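Local coordinates for protein 2-hydroxyisobutyryl-CoA synthetase (PDB 6HDY) that belongs to the ANL superfamily of AMP-binding (adenylate-forming) enzymes, with a large N-terminal part and a smaller C-terminal domain, at residues R70-A75 with A90-V95; G397-I402 with N458-T463; L414-P419 with E453-N458. All coordinates share one frame; numbering follows the deposited sequence.

Contact 1: R70-A75 with A90-V95; sequences RKWEEA and ARVPVV. With SO4 (sulfate ion), chain D.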
loop_
_atom_site.group_PDB
_atom_site.type_symbol
_atom_site.label_atom_id
_atom_site.label_comp_id
_atom_site.label_asym_id
_atom_site.label_seq_id
_atom_site.Cartn_x
_atom_site.Cartn_y
_atom_site.Cartn_z
ATOM N N ARG A 70 -33.944 -12.157 -4.051
ATOM C CA ARG A 70 -34.918 -11.486 -3.174
ATOM C C ARG A 70 -35.346 -10.123 -3.699
ATOM O O ARG A 70 -36.542 -9.823 -3.705
ATOM C CB ARG A 70 -34.365 -11.319 -1.753
ATOM C CG ARG A 70 -34.615 -12.515 -0.843
ATOM C CD ARG A 70 -34.142 -12.233 0.576
ATOM N NE ARG A 70 -32.705 -11.937 0.637
ATOM C CZ ARG A 70 -31.758 -12.852 0.827
ATOM N NH1 ARG A 70 -32.081 -14.131 0.987
ATOM N NH2 ARG A 70 -30.481 -12.496 0.859
ATOM N N LYS A 71 -34.372 -9.301 -4.125
ATOM C CA LYS A 71 -34.592 -7.939 -4.615
ATOM C C LYS A 71 -35.408 -7.935 -5.886
ATOM O O LYS A 71 -36.359 -7.160 -5.996
ATOM C CB LYS A 71 -33.257 -7.189 -4.823
ATOM C CG LYS A 71 -33.443 -5.686 -4.948
ATOM C CD LYS A 71 -32.197 -4.961 -5.442
ATOM C CE LYS A 71 -32.103 -3.536 -4.931
ATOM N NZ LYS A 71 -33.418 -2.821 -4.948
ATOM N N TRP A 72 -35.038 -8.803 -6.841
ATOM C CA TRP A 72 -35.721 -8.917 -8.128
ATOM C C TRP A 72 -37.121 -9.433 -7.993
ATOM O O TRP A 72 -38.011 -8.881 -8.644
ATOM C CB TRP A 72 -34.910 -9.733 -9.131
ATOM C CG TRP A 72 -33.618 -9.071 -9.508
ATOM C CD1 TRP A 72 -33.237 -7.784 -9.243
ATOM C CD2 TRP A 72 -32.517 -9.685 -10.183
ATOM N NE1 TRP A 72 -31.989 -7.550 -9.754
ATOM C CE2 TRP A 72 -31.511 -8.708 -10.315
ATOM C CE3 TRP A 72 -32.285 -10.971 -10.698
ATOM C CZ2 TRP A 72 -30.299 -8.967 -10.968
ATOM C CZ3 TRP A 72 -31.068 -11.238 -11.302
ATOM C CH2 TRP A 72 -30.099 -10.243 -11.447
ATOM N N GLU A 73 -37.340 -10.437 -7.119
ATOM C CA GLU A 73 -38.679 -11.002 -6.867
ATOM C C GLU A 73 -39.625 -9.918 -6.313
ATOM O O GLU A 73 -40.781 -9.840 -6.735
ATOM C CB GLU A 73 -38.602 -12.195 -5.901
ATOM C CG GLU A 73 -38.163 -13.511 -6.535
ATOM C CD GLU A 73 -37.870 -14.647 -5.568
ATOM O OE1 GLU A 73 -37.588 -15.773 -6.041
ATOM O OE2 GLU A 73 -37.917 -14.415 -4.337
ATOM N N GLU A 74 -39.101 -9.057 -5.414
ATOM C CA GLU A 74 -39.796 -7.932 -4.786
ATOM C C GLU A 74 -40.237 -6.879 -5.830
ATOM O O GLU A 74 -41.348 -6.346 -5.713
ATOM C CB GLU A 74 -38.904 -7.311 -3.679
ATOM C CG GLU A 74 -39.503 -6.148 -2.891
ATOM C CD GLU A 74 -40.861 -6.387 -2.254
ATOM O OE1 GLU A 74 -40.919 -7.071 -1.207
ATOM O OE2 GLU A 74 -41.868 -5.883 -2.805
ATOM N N ALA A 75 -39.399 -6.627 -6.869
ATOM C CA ALA A 75 -39.702 -5.678 -7.954
ATOM C C ALA A 75 -40.438 -6.311 -9.152
ATOM O O ALA A 75 -40.703 -5.625 -10.148
ATOM C CB ALA A 75 -38.434 -4.986 -8.421
ATOM N N ALA A 90 -36.207 -0.383 -17.123
ATOM C CA ALA A 90 -37.559 -0.292 -16.587
ATOM C C ALA A 90 -37.916 -1.364 -15.564
ATOM O O ALA A 90 -38.586 -1.049 -14.577
ATOM C CB ALA A 90 -38.569 -0.292 -17.730
ATOM N N ARG A 91 -37.488 -2.623 -15.797
ATOM C CA ARG A 91 -37.848 -3.756 -14.941
ATOM C C ARG A 91 -36.881 -4.040 -13.804
ATOM O O ARG A 91 -37.323 -4.450 -12.725
ATOM C CB ARG A 91 -38.063 -5.041 -15.769
ATOM C CG ARG A 91 -39.071 -4.919 -16.894
ATOM C CD ARG A 91 -39.080 -6.175 -17.746
ATOM N NE ARG A 91 -40.081 -6.100 -18.810
ATOM C CZ ARG A 91 -41.356 -6.448 -18.674
ATOM N NH1 ARG A 91 -42.192 -6.341 -19.699
ATOM N NH2 ARG A 91 -41.807 -6.911 -17.511
ATOM N N VAL A 92 -35.571 -3.867 -14.054
ATOM C CA VAL A 92 -34.532 -4.163 -13.069
ATOM C C VAL A 92 -34.396 -3.020 -12.047
ATOM O O VAL A 92 -34.026 -1.900 -12.418
ATOM C CB VAL A 92 -33.177 -4.567 -13.717
ATOM C CG1 VAL A 92 -32.155 -5.006 -12.668
ATOM C CG2 VAL A 92 -33.363 -5.650 -14.770
ATOM N N PRO A 93 -34.688 -3.291 -10.746
ATOM C CA PRO A 93 -34.526 -2.236 -9.727
ATOM C C PRO A 93 -33.054 -1.893 -9.503
ATOM O O PRO A 93 -32.198 -2.789 -9.551
ATOM C CB PRO A 93 -35.145 -2.865 -8.475
ATOM C CG PRO A 93 -34.935 -4.331 -8.655
ATOM C CD PRO A 93 -35.100 -4.576 -10.129
ATOM N N VAL A 94 -32.755 -0.607 -9.276
ATOM C CA VAL A 94 -31.383 -0.193 -8.996
ATOM C C VAL A 94 -30.942 -0.651 -7.600
ATOM O O VAL A 94 -31.749 -0.715 -6.668
ATOM C CB VAL A 94 -31.111 1.326 -9.182
ATOM C CG1 VAL A 94 -31.262 1.742 -10.630
ATOM C CG2 VAL A 94 -31.983 2.185 -8.257
ATOM N N VAL A 95 -29.656 -0.938 -7.461
ATOM C CA VAL A 95 -29.057 -1.285 -6.177
ATOM C C VAL A 95 -28.551 0.025 -5.577
ATOM O O VAL A 95 -27.953 0.822 -6.284
ATOM C CB VAL A 95 -27.898 -2.293 -6.339
ATOM C CG1 VAL A 95 -27.194 -2.539 -4.993
ATOM C CG2 VAL A 95 -28.394 -3.600 -6.962
HETATM S S SO4 D . -30.383 -8.954 1.961
HETATM O O1 SO4 D . -29.279 -9.874 1.591
HETATM O O2 SO4 D . -30.601 -8.957 3.416
HETATM O O3 SO4 D . -31.609 -9.398 1.268
HETATM O O4 SO4 D . -30.102 -7.562 1.557
HETATM O O HOH W 1 -30.422 -4.903 -9.537
#
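The side chains of K71 and W72 start on different first torsions and meet different parts of segment 90-95. In K71, CG stands opposite the backbone N (chi1 -164°) and the chain runs out almost straight, past the ring of P93 in the opposing direction, before its last torsion (chi4 -41°) bends NZ to V94 O. The ammonium ends 3.2 Å from V94 O, a weak hydrogen bond, while its CE rests against V95. W72 takes the other course: with CG opposite the carbonyl carbon (chi1 -65°), its side chain runs alongside that of V92 and crosses that of P93 at about a right angle. CD1 of W72 is 3.8 Å from CD of P93, and NE1 of W72 is 3.9 Å from CG1 of V92, both methyl and ring carbon coming in obliquely. The indole N-H is satisfied by a water in the ring plane, 3.1 Å from W72 NE1, which in turn donates to P93 O at 2.8 Å. P93 is the hub: A75 meets the same CG-CD part of its ring, CB of A75 lying 3.6 Å from CG of P93. Beyond the contact, helix 43-64 and F77 pack against W72, F77 edge-to-face. On the same helix R70 points elsewhere, gripping a sulfate ion, probably from the crystallisation liquor, with R70 NE 2.8 Å from sulfate O3 and R70 NH2 3.0 Å from sulfate O1; S103 also binds the ion, and D112 pairs with R70 NH2. V92 leaves helical geometry directly after helix 85-91, and the extended run beyond it makes backbone hydrogen bonds through V95 with R339 and L341. This is helix-to-loop packing in the N-terminal part of an AMP-binding enzyme, joining helix 66-74 to the chain that follows helix 85-91.

Contact 2: G397-I402 with N458-T463; sequences GGEHRI and NSIART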
loop_
_atom_site.group_PDB
_atom_site.type_symbol
_atom_site.label_atom_id
_atom_site.label_comp_id
_atom_site.label_asym_id
_atom_site.label_seq_id
_atom_site.Cartn_x
_atom_site.Cartn_y
_atom_site.Cartn_z
ATOM N N GLY A 397 -4.657 31.171 -4.531
ATOM C CA GLY A 397 -3.586 30.455 -3.833
ATOM C C GLY A 397 -3.558 28.937 -3.868
ATOM O O GLY A 397 -2.594 28.338 -3.375
ATOM N N GLY A 398 -4.584 28.308 -4.447
ATOM C CA GLY A 398 -4.619 26.851 -4.569
ATOM C C GLY A 398 -5.532 26.123 -3.603
ATOM O O GLY A 398 -5.742 24.922 -3.757
ATOM N N GLU A 399 -6.076 26.830 -2.600
ATOM C CA GLU A 399 -7.006 26.254 -1.632
ATOM C C GLU A 399 -8.091 27.205 -1.228
ATOM O O GLU A 399 -7.929 28.438 -1.320
ATOM C CB GLU A 399 -6.314 25.659 -0.383
ATOM C CG GLU A 399 -5.979 24.167 -0.503
ATOM C CD GLU A 399 -7.104 23.216 -0.870
ATOM O OE1 GLU A 399 -8.288 23.546 -0.625
ATOM O OE2 GLU A 399 -6.796 22.126 -1.396
ATOM N N HIS A 400 -9.226 26.612 -0.816
ATOM C CA HIS A 400 -10.426 27.305 -0.341
ATOM C C HIS A 400 -11.293 26.318 0.433
ATOM O O HIS A 400 -11.074 25.100 0.354
ATOM C CB HIS A 400 -11.220 27.930 -1.510
ATOM C CG HIS A 400 -11.921 26.933 -2.384
ATOM N ND1 HIS A 400 -11.271 26.307 -3.432
ATOM C CD2 HIS A 400 -13.205 26.495 -2.345
ATOM C CE1 HIS A 400 -12.173 25.521 -3.999
ATOM N NE2 HIS A 400 -13.346 25.593 -3.375
ATOM N N ARG A 401 -12.263 26.851 1.180
ATOM C CA ARG A 401 -13.284 26.102 1.900
ATOM C C ARG A 401 -14.614 26.782 1.596
ATOM O O ARG A 401 -14.671 28.007 1.408
ATOM C CB ARG A 401 -13.061 26.094 3.426
ATOM C CG ARG A 401 -11.864 25.287 3.960
ATOM C CD ARG A 401 -12.041 23.769 3.977
ATOM N NE ARG A 401 -11.357 23.225 2.821
ATOM C CZ ARG A 401 -10.263 22.479 2.859
ATOM N NH1 ARG A 401 -9.788 22.037 4.016
ATOM N NH2 ARG A 401 -9.655 22.145 1.744
ATOM N N ILE A 402 -15.674 25.982 1.511
ATOM C CA ILE A 402 -17.048 26.450 1.339
ATOM C C ILE A 402 -17.700 26.178 2.700
ATOM O O ILE A 402 -17.587 25.059 3.207
ATOM C CB ILE A 402 -17.782 25.739 0.174
ATOM C CG1 ILE A 402 -16.947 25.752 -1.123
ATOM C CG2 ILE A 402 -19.170 26.325 -0.041
ATOM C CD1 ILE A 402 -17.285 24.611 -2.073
ATOM N N ASN A 458 -1.021 29.071 2.187
ATOM C CA ASN A 458 -0.638 27.723 2.652
ATOM C C ASN A 458 -1.149 27.364 4.079
ATOM O O ASN A 458 -0.614 26.446 4.708
ATOM C CB ASN A 458 0.891 27.495 2.525
ATOM C CG ASN A 458 1.467 27.990 1.212
ATOM O OD1 ASN A 458 0.994 27.635 0.124
ATOM N ND2 ASN A 458 2.465 28.869 1.282
ATOM N N SER A 459 -2.200 28.057 4.565
ATOM C CA SER A 459 -2.783 27.788 5.877
ATOM C C SER A 459 -3.782 26.613 5.812
ATOM O O SER A 459 -3.888 25.852 6.776
ATOM C CB SER A 459 -3.465 29.034 6.432
ATOM O OG SER A 459 -4.517 29.485 5.596
ATOM N N ILE A 460 -4.543 26.499 4.700
ATOM C CA ILE A 460 -5.535 25.435 4.507
ATOM C C ILE A 460 -4.811 24.094 4.250
ATOM O O ILE A 460 -3.903 24.029 3.413
ATOM C CB ILE A 460 -6.601 25.767 3.406
ATOM C CG1 ILE A 460 -7.419 27.041 3.751
ATOM C CG2 ILE A 460 -7.542 24.557 3.153
ATOM C CD1 ILE A 460 -8.299 27.654 2.557
ATOM N N ALA A 461 -5.209 23.038 4.989
ATOM C CA ALA A 461 -4.632 21.706 4.835
ATOM C C ALA A 461 -4.837 21.164 3.418
ATOM O O ALA A 461 -5.947 21.216 2.863
ATOM C CB ALA A 461 -5.238 20.745 5.852
ATOM N N ARG A 462 -3.730 20.708 2.820
ATOM C CA ARG A 462 -3.707 20.043 1.516
ATOM C C ARG A 462 -3.921 18.531 1.818
ATOM O O ARG A 462 -3.889 18.127 2.992
ATOM C CB ARG A 462 -2.345 20.262 0.795
ATOM C CG ARG A 462 -1.833 21.722 0.637
ATOM C CD ARG A 462 -2.874 22.702 0.160
ATOM N NE ARG A 462 -2.330 23.862 -0.544
ATOM C CZ ARG A 462 -2.453 25.128 -0.143
ATOM N NH1 ARG A 462 -3.053 25.415 1.010
ATOM N NH2 ARG A 462 -1.971 26.115 -0.883
ATOM N N THR A 463 -4.146 17.708 0.778
ATOM C CA THR A 463 -4.350 16.255 0.915
ATOM C C THR A 463 -3.730 15.454 -0.237
ATOM O O THR A 463 -3.645 15.955 -1.366
ATOM C CB THR A 463 -5.858 15.881 1.107
ATOM O OG1 THR A 463 -5.974 14.459 1.307
ATOM C CG2 THR A 463 -6.744 16.300 -0.074
HETATM O O HOH W 2 -7.714 20.488 0.799
#
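In the C-terminal domain of this AMP-binding enzyme, strand 399-403 of the mixed sheet meets the loop that leads from strand 450-454 toward strand 470-471, and two arginines, one from each segment, are packed there over aliphatic groups. I460 of the loop sets CG2 over one face of the R401 guanidinium, 3.4 Å from R401 CZ and shifted toward the rim. Its other branch reaches the strand backbone, CD1 of I460 lying 3.6 Å from CA of H400. In the reciprocal pairing, R462 slides past E399 in the opposite direction and its guanidinium receives the aliphatic part of that glutamate on one face, with E399 CG 3.5 Å from R462 NH1. A bend at chi2 (-54°) turns the carboxylate of E399 along its own strand toward R401, where OE1 of E399 forms a salt bridge of 3.1 Å with NH2 of R401 and also accepts H400 N; E399 OE2 pairs with R469. One water joins the segments: it accepts from R401 NH2 at 2.7 Å, donates to A461 O at 2.8 Å, and donates weakly to E399 OE2. R462 NH1 curls back to I460 O at 2.9 Å, within its own loop, and R462 is also held by salt bridges to E418 OE2 and E230. This is loop-on-strand packing against the C-terminal domain's mixed sheet, with a water and arginine faces in place of backbone pairing.

Contact 3: L414-P419 with E453-N458; sequences LLRVEP and ELVAPN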
loop_
_atom_site.group_PDB
_atom_site.type_symbol
_atom_site.label_atom_id
_atom_site.label_comp_id
_atom_site.label_asym_id
_atom_site.label_seq_id
_atom_site.Cartn_x
_atom_site.Cartn_y
_atom_site.Cartn_z
ATOM N N LEU A 414 -20.658 31.580 1.641
ATOM C CA LEU A 414 -19.508 31.947 2.470
ATOM C C LEU A 414 -18.286 31.152 1.993
ATOM O O LEU A 414 -18.318 29.911 1.968
ATOM C CB LEU A 414 -19.757 31.719 3.986
ATOM C CG LEU A 414 -20.964 32.407 4.659
ATOM C CD1 LEU A 414 -20.988 32.106 6.139
ATOM C CD2 LEU A 414 -20.957 33.923 4.453
ATOM N N LEU A 415 -17.217 31.873 1.599
ATOM C CA LEU A 415 -15.974 31.259 1.117
ATOM C C LEU A 415 -14.770 31.745 1.908
ATOM O O LEU A 415 -14.708 32.921 2.260
ATOM C CB LEU A 415 -15.757 31.532 -0.387
ATOM C CG LEU A 415 -16.827 31.052 -1.396
ATOM C CD1 LEU A 415 -16.476 31.514 -2.817
ATOM C CD2 LEU A 415 -16.974 29.498 -1.385
ATOM N N ARG A 416 -13.845 30.826 2.229
ATOM C CA ARG A 416 -12.566 31.100 2.887
ATOM C C ARG A 416 -11.581 30.794 1.771
ATOM O O ARG A 416 -11.471 29.636 1.362
ATOM C CB ARG A 416 -12.310 30.200 4.120
ATOM C CG ARG A 416 -13.326 30.373 5.271
ATOM C CD ARG A 416 -12.787 29.775 6.566
ATOM N NE ARG A 416 -12.024 30.779 7.308
ATOM C CZ ARG A 416 -11.109 30.532 8.244
ATOM N NH1 ARG A 416 -10.805 29.281 8.576
ATOM N NH2 ARG A 416 -10.477 31.536 8.845
ATOM N N VAL A 417 -10.962 31.840 1.189
ATOM C CA VAL A 417 -10.083 31.676 0.031
ATOM C C VAL A 417 -8.632 32.098 0.314
ATOM O O VAL A 417 -8.376 33.156 0.898
ATOM C CB VAL A 417 -10.670 32.408 -1.217
ATOM C CG1 VAL A 417 -9.764 32.274 -2.435
ATOM C CG2 VAL A 417 -12.079 31.914 -1.546
ATOM N N GLU A 418 -7.691 31.261 -0.118
ATOM C CA GLU A 418 -6.276 31.568 -0.017
ATOM C C GLU A 418 -5.843 32.426 -1.216
ATOM O O GLU A 418 -6.112 32.044 -2.357
ATOM C CB GLU A 418 -5.431 30.277 -0.034
ATOM C CG GLU A 418 -4.872 29.859 1.313
ATOM C CD GLU A 418 -3.979 28.637 1.269
ATOM O OE1 GLU A 418 -3.137 28.545 0.345
ATOM O OE2 GLU A 418 -4.061 27.811 2.207
ATOM N N PRO A 419 -5.148 33.566 -0.990
ATOM C CA PRO A 419 -4.521 34.281 -2.123
ATOM C C PRO A 419 -3.135 33.640 -2.377
ATOM O O PRO A 419 -2.632 32.896 -1.525
ATOM C CB PRO A 419 -4.324 35.684 -1.563
ATOM C CG PRO A 419 -4.049 35.440 -0.088
ATOM C CD PRO A 419 -4.768 34.170 0.309
ATOM N N GLU A 453 -13.710 35.538 2.698
ATOM C CA GLU A 453 -12.785 35.853 3.780
ATOM C C GLU A 453 -11.428 35.308 3.291
ATOM O O GLU A 453 -11.366 34.147 2.875
ATOM C CB GLU A 453 -13.182 35.154 5.099
ATOM C CG GLU A 453 -12.283 35.553 6.267
ATOM C CD GLU A 453 -12.121 34.570 7.414
ATOM O OE1 GLU A 453 -11.526 34.961 8.445
ATOM O OE2 GLU A 453 -12.560 33.407 7.281
ATOM N N LEU A 454 -10.367 36.139 3.295
ATOM C CA LEU A 454 -9.051 35.637 2.900
ATOM C C LEU A 454 -8.376 35.022 4.105
ATOM O O LEU A 454 -8.489 35.546 5.224
ATOM C CB LEU A 454 -8.112 36.732 2.345
ATOM C CG LEU A 454 -8.420 37.367 0.989
ATOM C CD1 LEU A 454 -7.398 38.433 0.669
ATOM C CD2 LEU A 454 -8.475 36.330 -0.127
ATOM N N VAL A 455 -7.654 33.917 3.872
ATOM C CA VAL A 455 -6.838 33.257 4.884
ATOM C C VAL A 455 -5.370 33.359 4.419
ATOM O O VAL A 455 -5.113 33.647 3.247
ATOM C CB VAL A 455 -7.262 31.799 5.225
ATOM C CG1 VAL A 455 -8.628 31.757 5.909
ATOM C CG2 VAL A 455 -7.207 30.876 4.002
ATOM N N ALA A 456 -4.423 33.134 5.343
ATOM C CA ALA A 456 -2.997 33.206 5.082
ATOM C C ALA A 456 -2.582 32.198 4.006
ATOM O O ALA A 456 -3.104 31.091 3.992
ATOM C CB ALA A 456 -2.224 32.931 6.370
ATOM N N PRO A 457 -1.649 32.537 3.089
ATOM C CA PRO A 457 -1.197 31.529 2.108
ATOM C C PRO A 457 -0.698 30.234 2.782
ATOM O O PRO A 457 -0.074 30.283 3.844
ATOM C CB PRO A 457 -0.057 32.264 1.375
ATOM C CG PRO A 457 -0.383 33.708 1.538
ATOM C CD PRO A 457 -0.917 33.818 2.917
ATOM N N ASN A 458 -1.021 29.071 2.187
ATOM C CA ASN A 458 -0.638 27.723 2.652
ATOM C C ASN A 458 -1.149 27.364 4.079
ATOM O O ASN A 458 -0.614 26.446 4.708
ATOM C CB ASN A 458 0.891 27.495 2.525
ATOM C CG ASN A 458 1.467 27.990 1.212
ATOM O OD1 ASN A 458 0.994 27.635 0.124
ATOM N ND2 ASN A 458 2.465 28.869 1.282
#
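R416 and E453 lie side by side and point the same way, joined by a salt bridge in which R416 NE meets the syn side of E453 OE2 at 2.7 Å, close to the guanidinium plane though tilted out of the carboxylate plane; R416 NH2 adds a weaker bond to the same oxygen. Different first torsions bring the two ends together, CG of E453 standing anti to its N (chi1 -176°) and CG of R416 anti to its carbonyl carbon. Beneath them the backbones pair in parallel: E453 N binds L415 O at 2.8 Å, V417 N binds E453 O at 2.9 Å and V455 N binds V417 O at 3.2 Å. Further along, N458 N makes a weak bond of 2.9 Å to E418 OE1, while E418 OE2 accepts I460 N. Packing completes the contact. V455 puts CG1 over one face of the R416 guanidinium, 3.5 Å from R416 NH2, and CG2 against E418. On the side of V417 and L454, CD2 of L454 approaches CD of P419, with F434 covering V417 and L454. Strand 413-419, the helical connection dominated by helix 428-446 and parallel strand 450-454 form a beta-alpha-beta crossover.

In the fold
Contacts 2 and 3 belong to one unit in the C-terminal domain, their centres about 8 Å apart, whereas contact 1 stands across the chain's centre in the N-terminal part, about 43 and 48 Å from them between centres. Strands 399-403 and 413-419 are neighbours in the mixed sheet, so the two C-terminal contacts meet along it; they share N458, and the backbone N of G397 in contact 2 bonds to E418 O of contact 3. All three are partly buried, mixing enclosed and exposed residues. Their chemistry differs: contact 3 rests on backbone pairing between strands, contact 2 on arginine faces and a water, contact 1 on proline and tryptophan packing with a bridging water and one weak lysine bond.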